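Local coordinates for protein DMATS type aromatic prenyltransferase (Streptomyces coelicolor, PDB 6ZRZ) that catalyses the transfer of a dimethylallyl group to tryptophan, probably at C5 of the indole, inside a closed antiparallel ABBA barrel, at residues 63-68 / 79-84; 323-328 / 342-347; 202-207 / 257-262. All coordinates share one frame; numbering follows the deposited sequence.

All three contacts belong to one closed antiparallel barrel. All three touch the thiodiphosphate; contacts 1 and 2 also touch tryptophan. Contacts 1 and 2 each join the strands of a beta hairpin, and the hairpins are adjacent, with contact centres about 10 Å apart. Strands 64-70 and 338-344 are neighbours, and a probable hydrogen bond of 2.8 Å runs from Leu343 N to Phe66 O. Contact 3 lies on a more distant part of the wall. Its centre is about 19 Å from that of contact 1 and about 22 Å from that of contact 2. It touches neither, but Arg202 and Arg79 both bind the diphosphate, which lies between them.

Contact 1: residues 63-68 / 79-84; sequences PVEFSL and RVLVEP. With 6C7 (S-(3-methylbut-2-en-1-yl) trihydrogen thiodiphosphate), chain C; TRP (tryptophan), chain D.
Arg79 and Ser67 face each other in a hydrogen-bonded antiparallel pair, and their side chains also bond. Arg79 NE donates to Ser67 OG at 2.7 Å. The hydroxyl lies slightly out of the guanidinium plane, and NH2 adds a weak bond to it. The arginine chain bends at chi2 (89°) and chi3 (58°), which curls the guanidinium back so that its NE edge meets the serine hydroxyl.

Among backbone bonds, Glu65 and Leu81 form the second hydrogen-bonded pair. Leu81 N to Glu65 O is short, 2.7 Å. Glu83 N donates to Pro63 O and continues the ladder beyond the strands.

Apolar contacts fill the other face of the sheet. Val80 CG2 touches Val64 CG1 and Phe66 CE1, each at 3.7 Å. Val64 CG1 also lies over the rim of one Phe66 face. Helices 6-20 and 25-39 pack against this side.

Ligands occupy the face of Glu65, Ser67, Arg79 and Leu81. The indole NE1 of tryptophan donates to Glu65 OE1 at 2.8 Å. Arg79 NH1 donates to thiodiphosphate O6 at 2.9 Å, and Leu81 CD2 meets the prenyl methyl C13 at 3.6 Å.

One hairpin therefore holds both tryptophan and the thio analogue of the prenyl donor. The carboxylate would probably polarise the indole N-H and enrich the ring in electrons, while Arg79 would offset diphosphate charge.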
loop_
_atom_site.group_PDB
_atom_site.type_symbol
_atom_site.label_atom_id
_atom_site.label_comp_id
_atom_site.label_asym_id
_atom_site.label_seq_id
_atom_site.Cartn_x
_atom_site.Cartn_y
_atom_site.Cartn_z
ATOM N N PRO A 63 2.647 3.334 -11.600
ATOM C CA PRO A 63 2.346 1.974 -11.132
ATOM C C PRO A 63 3.277 1.450 -10.033
ATOM O O PRO A 63 3.491 0.256 -9.918
ATOM C CB PRO A 63 2.512 1.147 -12.414
ATOM C CG PRO A 63 3.594 1.848 -13.171
ATOM C CD PRO A 63 3.356 3.328 -12.899
ATOM N N VAL A 64 3.812 2.375 -9.259
ATOM C CA VAL A 64 4.728 2.128 -8.134
ATOM C C VAL A 64 4.331 3.058 -7.001
ATOM O O VAL A 64 4.017 4.251 -7.273
ATOM C CB VAL A 64 6.189 2.349 -8.559
ATOM C CG1 VAL A 64 7.157 2.187 -7.422
ATOM C CG2 VAL A 64 6.597 1.461 -9.733
ATOM N N GLU A 65 4.339 2.517 -5.798
ATOM C CA GLU A 65 4.281 3.300 -4.544
ATOM C C GLU A 65 5.248 2.706 -3.543
ATOM O O GLU A 65 5.465 1.481 -3.565
ATOM C CB GLU A 65 2.857 3.310 -4.002
ATOM C CG GLU A 65 2.680 4.233 -2.833
ATOM C CD GLU A 65 1.279 4.160 -2.236
ATOM O OE1 GLU A 65 0.996 3.185 -1.498
ATOM O OE2 GLU A 65 0.512 5.074 -2.497
ATOM N N PHE A 66 5.830 3.534 -2.689
ATOM C CA PHE A 66 6.770 3.063 -1.654
ATOM C C PHE A 66 6.132 3.191 -0.293
ATOM O O PHE A 66 5.152 3.922 -0.115
ATOM C CB PHE A 66 8.072 3.859 -1.694
ATOM C CG PHE A 66 8.809 3.758 -3.007
ATOM C CD1 PHE A 66 9.538 2.627 -3.324
ATOM C CD2 PHE A 66 8.777 4.801 -3.910
ATOM C CE1 PHE A 66 10.194 2.527 -4.534
ATOM C CE2 PHE A 66 9.444 4.705 -5.126
ATOM C CZ PHE A 66 10.149 3.568 -5.433
ATOM N N SER A 67 6.687 2.521 0.661
ATOM C CA SER A 67 6.250 2.686 2.056
ATOM C C SER A 67 7.408 2.396 3.001
ATOM O O SER A 67 8.324 1.594 2.633
ATOM C CB SER A 67 5.024 1.891 2.379
ATOM O OG SER A 67 5.254 0.493 2.388
ATOM N N LEU A 68 7.397 3.100 4.127
ATOM C CA LEU A 68 8.309 2.841 5.260
ATOM C C LEU A 68 7.470 2.539 6.453
ATOM O O LEU A 68 6.604 3.384 6.807
ATOM C CB LEU A 68 9.181 4.034 5.547
ATOM C CG LEU A 68 10.247 4.355 4.527
ATOM C CD1 LEU A 68 10.932 5.656 4.920
ATOM C CD2 LEU A 68 11.253 3.230 4.430
ATOM N N ARG A 79 9.120 -1.000 1.753
ATOM C CA ARG A 79 8.326 -1.852 0.859
ATOM C C ARG A 79 8.072 -1.088 -0.428
ATOM O O ARG A 79 8.139 0.151 -0.426
ATOM C CB ARG A 79 7.060 -2.315 1.576
ATOM C CG ARG A 79 7.341 -2.948 2.941
ATOM C CD ARG A 79 7.369 -1.977 4.123
ATOM N NE ARG A 79 6.072 -1.346 4.115
ATOM C CZ ARG A 79 4.964 -1.887 4.602
ATOM N NH1 ARG A 79 5.011 -3.026 5.273
ATOM N NH2 ARG A 79 3.819 -1.245 4.461
ATOM N N VAL A 80 7.901 -1.817 -1.513
ATOM C CA VAL A 80 7.469 -1.228 -2.799
ATOM C C VAL A 80 6.249 -1.990 -3.291
ATOM O O VAL A 80 6.235 -3.253 -3.217
ATOM C CB VAL A 80 8.596 -1.213 -3.847
ATOM C CG1 VAL A 80 9.114 -2.612 -4.155
ATOM C CG2 VAL A 80 8.155 -0.474 -5.099
ATOM N N LEU A 81 5.257 -1.247 -3.733
ATOM C CA LEU A 81 3.989 -1.750 -4.302
ATOM C C LEU A 81 4.023 -1.511 -5.793
ATOM O O LEU A 81 4.386 -0.397 -6.209
ATOM C CB LEU A 81 2.828 -0.973 -3.692
ATOM C CG LEU A 81 1.448 -1.352 -4.198
ATOM C CD1 LEU A 81 1.101 -2.769 -3.770
ATOM C CD2 LEU A 81 0.409 -0.376 -3.692
ATOM N N VAL A 82 3.737 -2.527 -6.592
ATOM C CA VAL A 82 3.840 -2.416 -8.061
ATOM C C VAL A 82 2.647 -3.140 -8.701
ATOM O O VAL A 82 2.108 -4.106 -8.131
ATOM C CB VAL A 82 5.179 -2.982 -8.550
ATOM C CG1 VAL A 82 5.304 -4.435 -8.255
ATOM C CG2 VAL A 82 5.377 -2.723 -10.013
ATOM N N GLU A 83 2.273 -2.701 -9.861
ATOM C CA GLU A 83 1.281 -3.365 -10.705
ATOM C C GLU A 83 2.022 -3.955 -11.913
ATOM O O GLU A 83 2.277 -3.243 -12.881
ATOM C CB GLU A 83 0.202 -2.379 -11.130
ATOM C CG GLU A 83 -0.843 -3.020 -12.042
ATOM C CD GLU A 83 -1.956 -2.074 -12.470
ATOM O OE1 GLU A 83 -1.740 -1.361 -13.389
ATOM O OE2 GLU A 83 -3.031 -2.089 -11.874
ATOM N N PRO A 84 2.400 -5.237 -11.887
ATOM C CA PRO A 84 3.251 -5.804 -12.949
ATOM C C PRO A 84 2.585 -5.816 -14.333
ATOM O O PRO A 84 3.313 -5.665 -15.394
ATOM C CB PRO A 84 3.575 -7.220 -12.463
ATOM C CG PRO A 84 3.178 -7.267 -11.007
ATOM C CD PRO A 84 2.126 -6.199 -10.813
HETATM O O4 6C7 C . 0.558 -5.304 7.179
HETATM P P1 6C7 C . 1.437 -4.779 5.907
HETATM O O6 6C7 C . 2.360 -3.681 6.256
HETATM O O5 6C7 C . 2.232 -6.096 5.358
HETATM O O2 6C7 C . 0.409 -4.429 4.694
HETATM P P3 6C7 C . 0.227 -2.927 4.106
HETATM O O8 6C7 C . -0.394 -2.130 5.360
HETATM O O7 6C7 C . 1.466 -2.274 3.628
HETATM S S9 6C7 C . -1.092 -3.027 2.871
HETATM C C10 6C7 C . -1.264 -1.298 2.395
HETATM C C11 6C7 C . -1.183 -1.325 0.844
HETATM C C12 6C7 C . -2.447 -1.385 -0.044
HETATM C C13 6C7 C . -2.291 -1.424 -1.549
HETATM C C14 6C7 C . -3.864 -1.441 0.528
HETATM N N TRP D . -4.035 4.660 -4.413
HETATM C CA TRP D . -5.126 3.705 -4.099
HETATM C C TRP D . -6.064 4.286 -3.031
HETATM O O TRP D . -5.835 5.366 -2.438
HETATM C CB TRP D . -4.569 2.342 -3.671
HETATM C CG TRP D . -3.589 2.375 -2.536
HETATM C CD1 TRP D . -2.228 2.528 -2.617
HETATM C CD2 TRP D . -3.891 2.242 -1.134
HETATM N NE1 TRP D . -1.675 2.506 -1.362
HETATM C CE2 TRP D . -2.665 2.317 -0.434
HETATM C CE3 TRP D . -5.070 2.044 -0.408
HETATM C CZ2 TRP D . -2.594 2.221 0.956
HETATM C CZ3 TRP D . -5.000 1.943 0.961
HETATM C CH2 TRP D . -3.780 2.047 1.637
HETATM O OXT TRP D . -7.106 3.651 -2.746
#

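Contact 2: residues 323-328 / 342-347. With TRP (tryptophan), chain D; 6C7 (S-(3-methylbut-2-en-1-yl) trihydrogen thiodiphosphate), chain C.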
loop_
_atom_site.group_PDB
_atom_site.type_symbol
_atom_site.label_atom_id
_atom_site.label_comp_id
_atom_site.label_asym_id
_atom_site.label_seq_id
_atom_site.Cartn_x
_atom_site.Cartn_y
_atom_site.Cartn_z
ATOM N N LEU A 323 2.618 13.557 -1.780
ATOM C CA LEU A 323 3.847 12.772 -1.571
ATOM C C LEU A 323 3.628 11.775 -0.425
ATOM O O LEU A 323 3.884 10.569 -0.621
ATOM C CB LEU A 323 5.006 13.715 -1.300
ATOM C CG LEU A 323 6.370 13.079 -1.398
ATOM C CD1 LEU A 323 6.575 12.466 -2.781
ATOM C CD2 LEU A 323 7.459 14.105 -1.084
ATOM N N ILE A 324 3.117 12.224 0.713
ATOM C CA ILE A 324 2.635 11.303 1.761
ATOM C C ILE A 324 1.165 11.000 1.438
ATOM O O ILE A 324 0.302 11.835 1.732
ATOM C CB ILE A 324 2.835 11.834 3.188
ATOM C CG1 ILE A 324 4.296 12.196 3.463
ATOM C CG2 ILE A 324 2.319 10.826 4.178
ATOM C CD1 ILE A 324 4.533 12.822 4.836
ATOM N N ALA A 325 0.900 9.818 0.899
ATOM C CA ALA A 325 -0.440 9.441 0.416
ATOM C C ALA A 325 -1.321 8.995 1.585
ATOM O O ALA A 325 -2.488 9.451 1.676
ATOM C CB ALA A 325 -0.331 8.384 -0.619
ATOM N N TYR A 326 -0.821 8.089 2.408
ATOM C CA TYR A 326 -1.535 7.541 3.575
ATOM C C TYR A 326 -0.600 7.492 4.771
ATOM O O TYR A 326 0.612 7.341 4.633
ATOM C CB TYR A 326 -2.003 6.093 3.386
ATOM C CG TYR A 326 -3.196 5.879 2.516
ATOM C CD1 TYR A 326 -4.466 5.801 3.051
ATOM C CD2 TYR A 326 -3.064 5.786 1.152
ATOM C CE1 TYR A 326 -5.582 5.566 2.254
ATOM C CE2 TYR A 326 -4.164 5.603 0.328
ATOM C CZ TYR A 326 -5.439 5.490 0.879
ATOM O OH TYR A 326 -6.544 5.312 0.068
ATOM N N LEU A 327 -1.189 7.565 5.939
ATOM C CA LEU A 327 -0.557 7.116 7.173
ATOM C C LEU A 327 -1.368 5.968 7.723
ATOM O O LEU A 327 -2.596 5.975 7.576
ATOM C CB LEU A 327 -0.500 8.260 8.182
ATOM C CG LEU A 327 0.343 9.455 7.791
ATOM C CD1 LEU A 327 0.164 10.556 8.823
ATOM C CD2 LEU A 327 1.812 9.072 7.621
ATOM N N ALA A 328 -0.720 5.033 8.376
ATOM C CA ALA A 328 -1.405 3.863 8.955
ATOM C C ALA A 328 -0.874 3.595 10.356
ATOM O O ALA A 328 0.372 3.747 10.589
ATOM C CB ALA A 328 -1.213 2.675 8.062
ATOM N N TYR A 342 2.979 5.811 3.546
ATOM C CA TYR A 342 2.882 5.453 2.123
ATOM C C TYR A 342 3.321 6.661 1.333
ATOM O O TYR A 342 2.747 7.746 1.520
ATOM C CB TYR A 342 1.469 4.966 1.828
ATOM C CG TYR A 342 1.180 3.719 2.589
ATOM C CD1 TYR A 342 1.393 2.462 2.033
ATOM C CD2 TYR A 342 0.822 3.793 3.943
ATOM C CE1 TYR A 342 1.229 1.304 2.795
ATOM C CE2 TYR A 342 0.595 2.647 4.681
ATOM C CZ TYR A 342 0.831 1.405 4.118
ATOM O OH TYR A 342 0.638 0.287 4.884
ATOM N N LEU A 343 4.294 6.472 0.467
ATOM C CA LEU A 343 5.068 7.563 -0.175
ATOM C C LEU A 343 4.943 7.432 -1.679
ATOM O O LEU A 343 5.339 6.335 -2.242
ATOM C CB LEU A 343 6.525 7.484 0.247
ATOM C CG LEU A 343 6.794 7.507 1.757
ATOM C CD1 LEU A 343 8.274 7.347 2.046
ATOM C CD2 LEU A 343 6.254 8.767 2.393
ATOM N N SER A 344 4.487 8.481 -2.310
ATOM C CA SER A 344 4.161 8.498 -3.738
ATOM C C SER A 344 5.429 8.653 -4.570
ATOM O O SER A 344 6.356 9.406 -4.167
ATOM C CB SER A 344 3.187 9.586 -4.032
ATOM O OG SER A 344 2.016 9.408 -3.288
ATOM N N SER A 345 5.469 7.988 -5.701
ATOM C CA SER A 345 6.546 8.155 -6.706
ATOM C C SER A 345 6.423 9.491 -7.436
ATOM O O SER A 345 7.457 10.156 -7.623
ATOM C CB SER A 345 6.572 6.997 -7.655
ATOM O OG SER A 345 7.460 7.296 -8.715
ATOM N N GLU A 346 5.205 9.897 -7.826
ATOM C CA GLU A 346 4.936 11.180 -8.527
ATOM C C GLU A 346 5.719 11.244 -9.858
ATOM O O GLU A 346 6.166 12.311 -10.224
ATOM C CB GLU A 346 5.287 12.361 -7.609
ATOM C CG GLU A 346 4.321 12.519 -6.454
ATOM C CD GLU A 346 4.428 13.845 -5.692
ATOM O OE1 GLU A 346 5.527 14.404 -5.625
ATOM O OE2 GLU A 346 3.410 14.292 -5.168
ATOM N N ALA A 347 5.899 10.133 -10.542
ATOM C CA ALA A 347 6.572 10.081 -11.860
ATOM C C ALA A 347 5.814 10.943 -12.874
ATOM O O ALA A 347 6.419 11.343 -13.902
ATOM C CB ALA A 347 6.672 8.645 -12.333
HETATM N N TRP D . -4.035 4.660 -4.413
HETATM C CA TRP D . -5.126 3.705 -4.099
HETATM C C TRP D . -6.064 4.286 -3.031
HETATM O O TRP D . -5.835 5.366 -2.438
HETATM C CB TRP D . -4.569 2.342 -3.671
HETATM C CG TRP D . -3.589 2.375 -2.536
HETATM C CD1 TRP D . -2.228 2.528 -2.617
HETATM C CD2 TRP D . -3.891 2.242 -1.134
HETATM N NE1 TRP D . -1.675 2.506 -1.362
HETATM C CE2 TRP D . -2.665 2.317 -0.434
HETATM C CE3 TRP D . -5.070 2.044 -0.408
HETATM C CZ2 TRP D . -2.594 2.221 0.956
HETATM C CZ3 TRP D . -5.000 1.943 0.961
HETATM C CH2 TRP D . -3.780 2.047 1.637
HETATM O OXT TRP D . -7.106 3.651 -2.746
HETATM O O4 6C7 C . 0.558 -5.304 7.179
HETATM P P1 6C7 C . 1.437 -4.779 5.907
HETATM O O6 6C7 C . 2.360 -3.681 6.256
HETATM O O5 6C7 C . 2.232 -6.096 5.358
HETATM O O2 6C7 C . 0.409 -4.429 4.694
HETATM P P3 6C7 C . 0.227 -2.927 4.106
HETATM O O8 6C7 C . -0.394 -2.130 5.360
HETATM O O7 6C7 C . 1.466 -2.274 3.628
HETATM S S9 6C7 C . -1.092 -3.027 2.871
HETATM C C10 6C7 C . -1.264 -1.298 2.395
HETATM C C11 6C7 C . -1.183 -1.325 0.844
HETATM C C12 6C7 C . -2.447 -1.385 -0.044
HETATM C C13 6C7 C . -2.291 -1.424 -1.549
HETATM C C14 6C7 C . -3.864 -1.441 0.528
#
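Tyr326 and Tyr342 meet on the lumen side of the barrel, where Tyr326 CB rests against Tyr342 CD2 at 3.7 Å. Ala328 CB touches the edge of the Tyr342 ring at CE2.

Three backbone hydrogen bonds join the strands. Ser344 N donates to Leu323 O at 2.8 Å. Ala325 N binds Tyr342 O, and Tyr342 N binds Tyr326 O. On the opposite face, Ile324 CG1 and Leu343 CD2 lie side by side at 4.1 Å. Helix 303-312 covers Leu343 there.

Aromatic contacts hold the tryptophan. Its CH2 sits 3.7 Å above the centre of the Tyr326 ring, and the two planes are nearly parallel. The indole points its CZ2 edge at one Tyr342 face, toward the rim, the planes roughly perpendicular.

Polar contacts involve both hydroxyls. Tyr326 OH donates to the tryptophan carboxylate O at 2.6 Å. Tyr326 CG is anti to its own carbonyl carbon (chi1 -76°), which lays the ring flat over one face of the indole with the hydroxyl at the carboxylate. An alanine in place of this tyrosine is likely to leave the tryptophan carboxylate without this donor and one indole face without its cover. Tyr342 OH is 2.7 Å from thiodiphosphate O8, and Tyr342 CE1 is 3.6 Å from thiodiphosphate C10.

Tyr326 thus probably sets the acceptor amino acid by ring and carboxylate, while Tyr342 borders both it and the prenyl-donor analogue.

Contact 3: residues 202-207 / 257-262; sequences RAKVYL and CHSFTD. With 6C7 (S-(3-methylbut-2-en-1-yl) trihydrogen thiodiphosphate), chain C.
Tyr206 turns one ring face to Cys257. The sulfur SG stands 4.0 Å from the centroid of the Tyr206 ring, 19° off the ring normal, and CB of the same cysteine makes a CH-pi contact over that face. CE1 of the tyrosine also reaches the prenyl methyl C14 at 3.5 Å.

Arg202 runs alongside Thr261, with CD against CG2 at 3.7 Å. Its chain is extended, with CG anti to the backbone N (chi1 172°), and carries the guanidinium to the diphosphate. NH2 donates to O4 of the thiodiphosphate at 2.8 Å, with O4 in the guanidinium plane. NH1 forms a salt bridge to Asp194, so a second-shell carboxylate probably steadies the group. Lys204 CD lies over one guanidinium face; the Lys204 amine makes at most a weak bond to O4, its place being uncertain.

These strands are neighbours in the ABBA barrel, and Arg202, Lys204 and Tyr206 line the prenyl donor pocket.

On the outward face, Val205 CG2 crosses the Phe260 side chain, meeting CE2 at 4.0 Å. Helix 162-175 packs on both. Leu207 stands about square to His258, with CD2 at 3.4 Å from NE2, while His258 NE2 bonds to Ser256. Phe260 N donates to Ala203 O.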
loop_
_atom_site.group_PDB
_atom_site.type_symbol
_atom_site.label_atom_id
_atom_site.label_comp_id
_atom_site.label_asym_id
_atom_site.label_seq_id
_atom_site.Cartn_x
_atom_site.Cartn_y
_atom_site.Cartn_z
ATOM N N ARG A 202 -0.944 -15.782 5.636
ATOM C CA ARG A 202 -1.555 -14.594 6.290
ATOM C C ARG A 202 -2.503 -13.947 5.267
ATOM O O ARG A 202 -2.025 -13.481 4.218
ATOM C CB ARG A 202 -0.479 -13.645 6.825
ATOM C CG ARG A 202 -0.996 -12.296 7.338
ATOM C CD ARG A 202 0.064 -11.585 8.200
ATOM N NE ARG A 202 -0.194 -10.167 8.504
ATOM C CZ ARG A 202 0.270 -9.107 7.810
ATOM N NH1 ARG A 202 1.019 -9.265 6.731
ATOM N NH2 ARG A 202 -0.035 -7.877 8.206
ATOM N N ALA A 203 -3.801 -13.997 5.549
ATOM C CA ALA A 203 -4.889 -13.428 4.723
ATOM C C ALA A 203 -5.293 -12.073 5.296
ATOM O O ALA A 203 -5.551 -11.991 6.507
ATOM C CB ALA A 203 -6.056 -14.370 4.695
ATOM N N LYS A 204 -5.376 -11.059 4.436
ATOM C CA LYS A 204 -5.693 -9.674 4.825
ATOM C C LYS A 204 -6.934 -9.243 4.060
ATOM O O LYS A 204 -6.938 -9.349 2.819
ATOM C CB LYS A 204 -4.488 -8.787 4.556
ATOM C CG LYS A 204 -3.303 -9.084 5.469
ATOM C CD LYS A 204 -2.009 -8.491 5.000
ATOM C CE LYS A 204 -1.856 -7.013 5.301
ATOM N NZ LYS A 204 -2.333 -6.642 6.667
ATOM N N VAL A 205 -7.969 -8.877 4.793
ATOM C CA VAL A 205 -9.232 -8.326 4.235
ATOM C C VAL A 205 -9.222 -6.832 4.503
ATOM O O VAL A 205 -9.065 -6.445 5.681
ATOM C CB VAL A 205 -10.451 -8.996 4.867
ATOM C CG1 VAL A 205 -11.748 -8.485 4.252
ATOM C CG2 VAL A 205 -10.352 -10.500 4.753
ATOM N N TYR A 206 -9.382 -6.029 3.446
ATOM C CA TYR A 206 -9.476 -4.564 3.534
ATOM C C TYR A 206 -10.931 -4.145 3.400
ATOM O O TYR A 206 -11.668 -4.725 2.516
ATOM C CB TYR A 206 -8.619 -3.896 2.464
ATOM C CG TYR A 206 -7.149 -4.117 2.619
ATOM C CD1 TYR A 206 -6.335 -3.121 3.102
ATOM C CD2 TYR A 206 -6.557 -5.332 2.289
ATOM C CE1 TYR A 206 -4.964 -3.302 3.237
ATOM C CE2 TYR A 206 -5.183 -5.532 2.429
ATOM C CZ TYR A 206 -4.385 -4.518 2.913
ATOM O OH TYR A 206 -3.022 -4.665 3.063
ATOM N N LEU A 207 -11.354 -3.224 4.254
ATOM C CA LEU A 207 -12.702 -2.606 4.230
ATOM C C LEU A 207 -12.549 -1.134 3.904
ATOM O O LEU A 207 -11.634 -0.494 4.426
ATOM C CB LEU A 207 -13.353 -2.700 5.609
ATOM C CG LEU A 207 -14.066 -3.985 6.002
ATOM C CD1 LEU A 207 -13.495 -5.208 5.362
ATOM C CD2 LEU A 207 -14.034 -4.131 7.521
ATOM N N CYS A 257 -7.608 -2.841 7.599
ATOM C CA CYS A 257 -7.148 -4.176 7.237
ATOM C C CYS A 257 -7.330 -5.084 8.456
ATOM O O CYS A 257 -7.038 -4.627 9.582
ATOM C CB CYS A 257 -5.693 -4.142 6.795
ATOM S SG CYS A 257 -5.060 -5.795 6.442
ATOM N N HIS A 258 -7.794 -6.301 8.220
ATOM C CA HIS A 258 -8.031 -7.347 9.242
ATOM C C HIS A 258 -7.249 -8.583 8.812
ATOM O O HIS A 258 -7.526 -9.089 7.735
ATOM C CB HIS A 258 -9.532 -7.558 9.434
ATOM C CG HIS A 258 -10.265 -6.264 9.600
ATOM N ND1 HIS A 258 -10.647 -5.796 10.841
ATOM C CD2 HIS A 258 -10.618 -5.309 8.689
ATOM C CE1 HIS A 258 -11.225 -4.629 10.712
ATOM N NE2 HIS A 258 -11.210 -4.290 9.370
ATOM N N SER A 259 -6.276 -8.980 9.620
ATOM C CA SER A 259 -5.274 -10.051 9.362
ATOM C C SER A 259 -5.717 -11.354 10.015
ATOM O O SER A 259 -5.927 -11.348 11.224
ATOM C CB SER A 259 -3.930 -9.644 9.908
ATOM O OG SER A 259 -3.346 -8.654 9.104
ATOM N N PHE A 260 -5.810 -12.428 9.240
ATOM C CA PHE A 260 -6.073 -13.806 9.721
ATOM C C PHE A 260 -4.794 -14.635 9.519
ATOM O O PHE A 260 -4.411 -14.884 8.339
ATOM C CB PHE A 260 -7.306 -14.356 9.006
ATOM C CG PHE A 260 -8.552 -13.533 9.208
ATOM C CD1 PHE A 260 -9.453 -13.853 10.207
ATOM C CD2 PHE A 260 -8.824 -12.429 8.411
ATOM C CE1 PHE A 260 -10.601 -13.098 10.408
ATOM C CE2 PHE A 260 -9.974 -11.680 8.608
ATOM C CZ PHE A 260 -10.863 -12.014 9.607
ATOM N N THR A 261 -4.132 -14.994 10.626
ATOM C CA THR A 261 -2.775 -15.605 10.689
ATOM C C THR A 261 -2.836 -16.996 11.341
ATOM O O THR A 261 -2.090 -17.866 10.898
ATOM C CB THR A 261 -1.798 -14.704 11.462
ATOM O OG1 THR A 261 -2.242 -14.634 12.814
ATOM C CG2 THR A 261 -1.706 -13.303 10.906
ATOM N N ASP A 262 -3.666 -17.200 12.362
ATOM C CA ASP A 262 -3.782 -18.522 13.052
ATOM C C ASP A 262 -4.578 -19.470 12.150
ATOM O O ASP A 262 -5.666 -19.124 11.700
ATOM C CB ASP A 262 -4.417 -18.393 14.441
ATOM C CG ASP A 262 -3.496 -17.823 15.512
ATOM O OD1 ASP A 262 -2.841 -18.639 16.225
ATOM O OD2 ASP A 262 -3.459 -16.568 15.653
HETATM O O4 6C7 C . 0.558 -5.304 7.179
HETATM P P1 6C7 C . 1.437 -4.779 5.907
HETATM O O6 6C7 C . 2.360 -3.681 6.256
HETATM O O5 6C7 C . 2.232 -6.096 5.358
HETATM O O2 6C7 C . 0.409 -4.429 4.694
HETATM P P3 6C7 C . 0.227 -2.927 4.106
HETATM O O8 6C7 C . -0.394 -2.130 5.360
HETATM O O7 6C7 C . 1.466 -2.274 3.628
HETATM S S9 6C7 C . -1.092 -3.027 2.871
HETATM C C10 6C7 C . -1.264 -1.298 2.395
HETATM C C11 6C7 C . -1.183 -1.325 0.844
HETATM C C12 6C7 C . -2.447 -1.385 -0.044
HETATM C C13 6C7 C . -2.291 -1.424 -1.549
HETATM C C14 6C7 C . -3.864 -1.441 0.528
#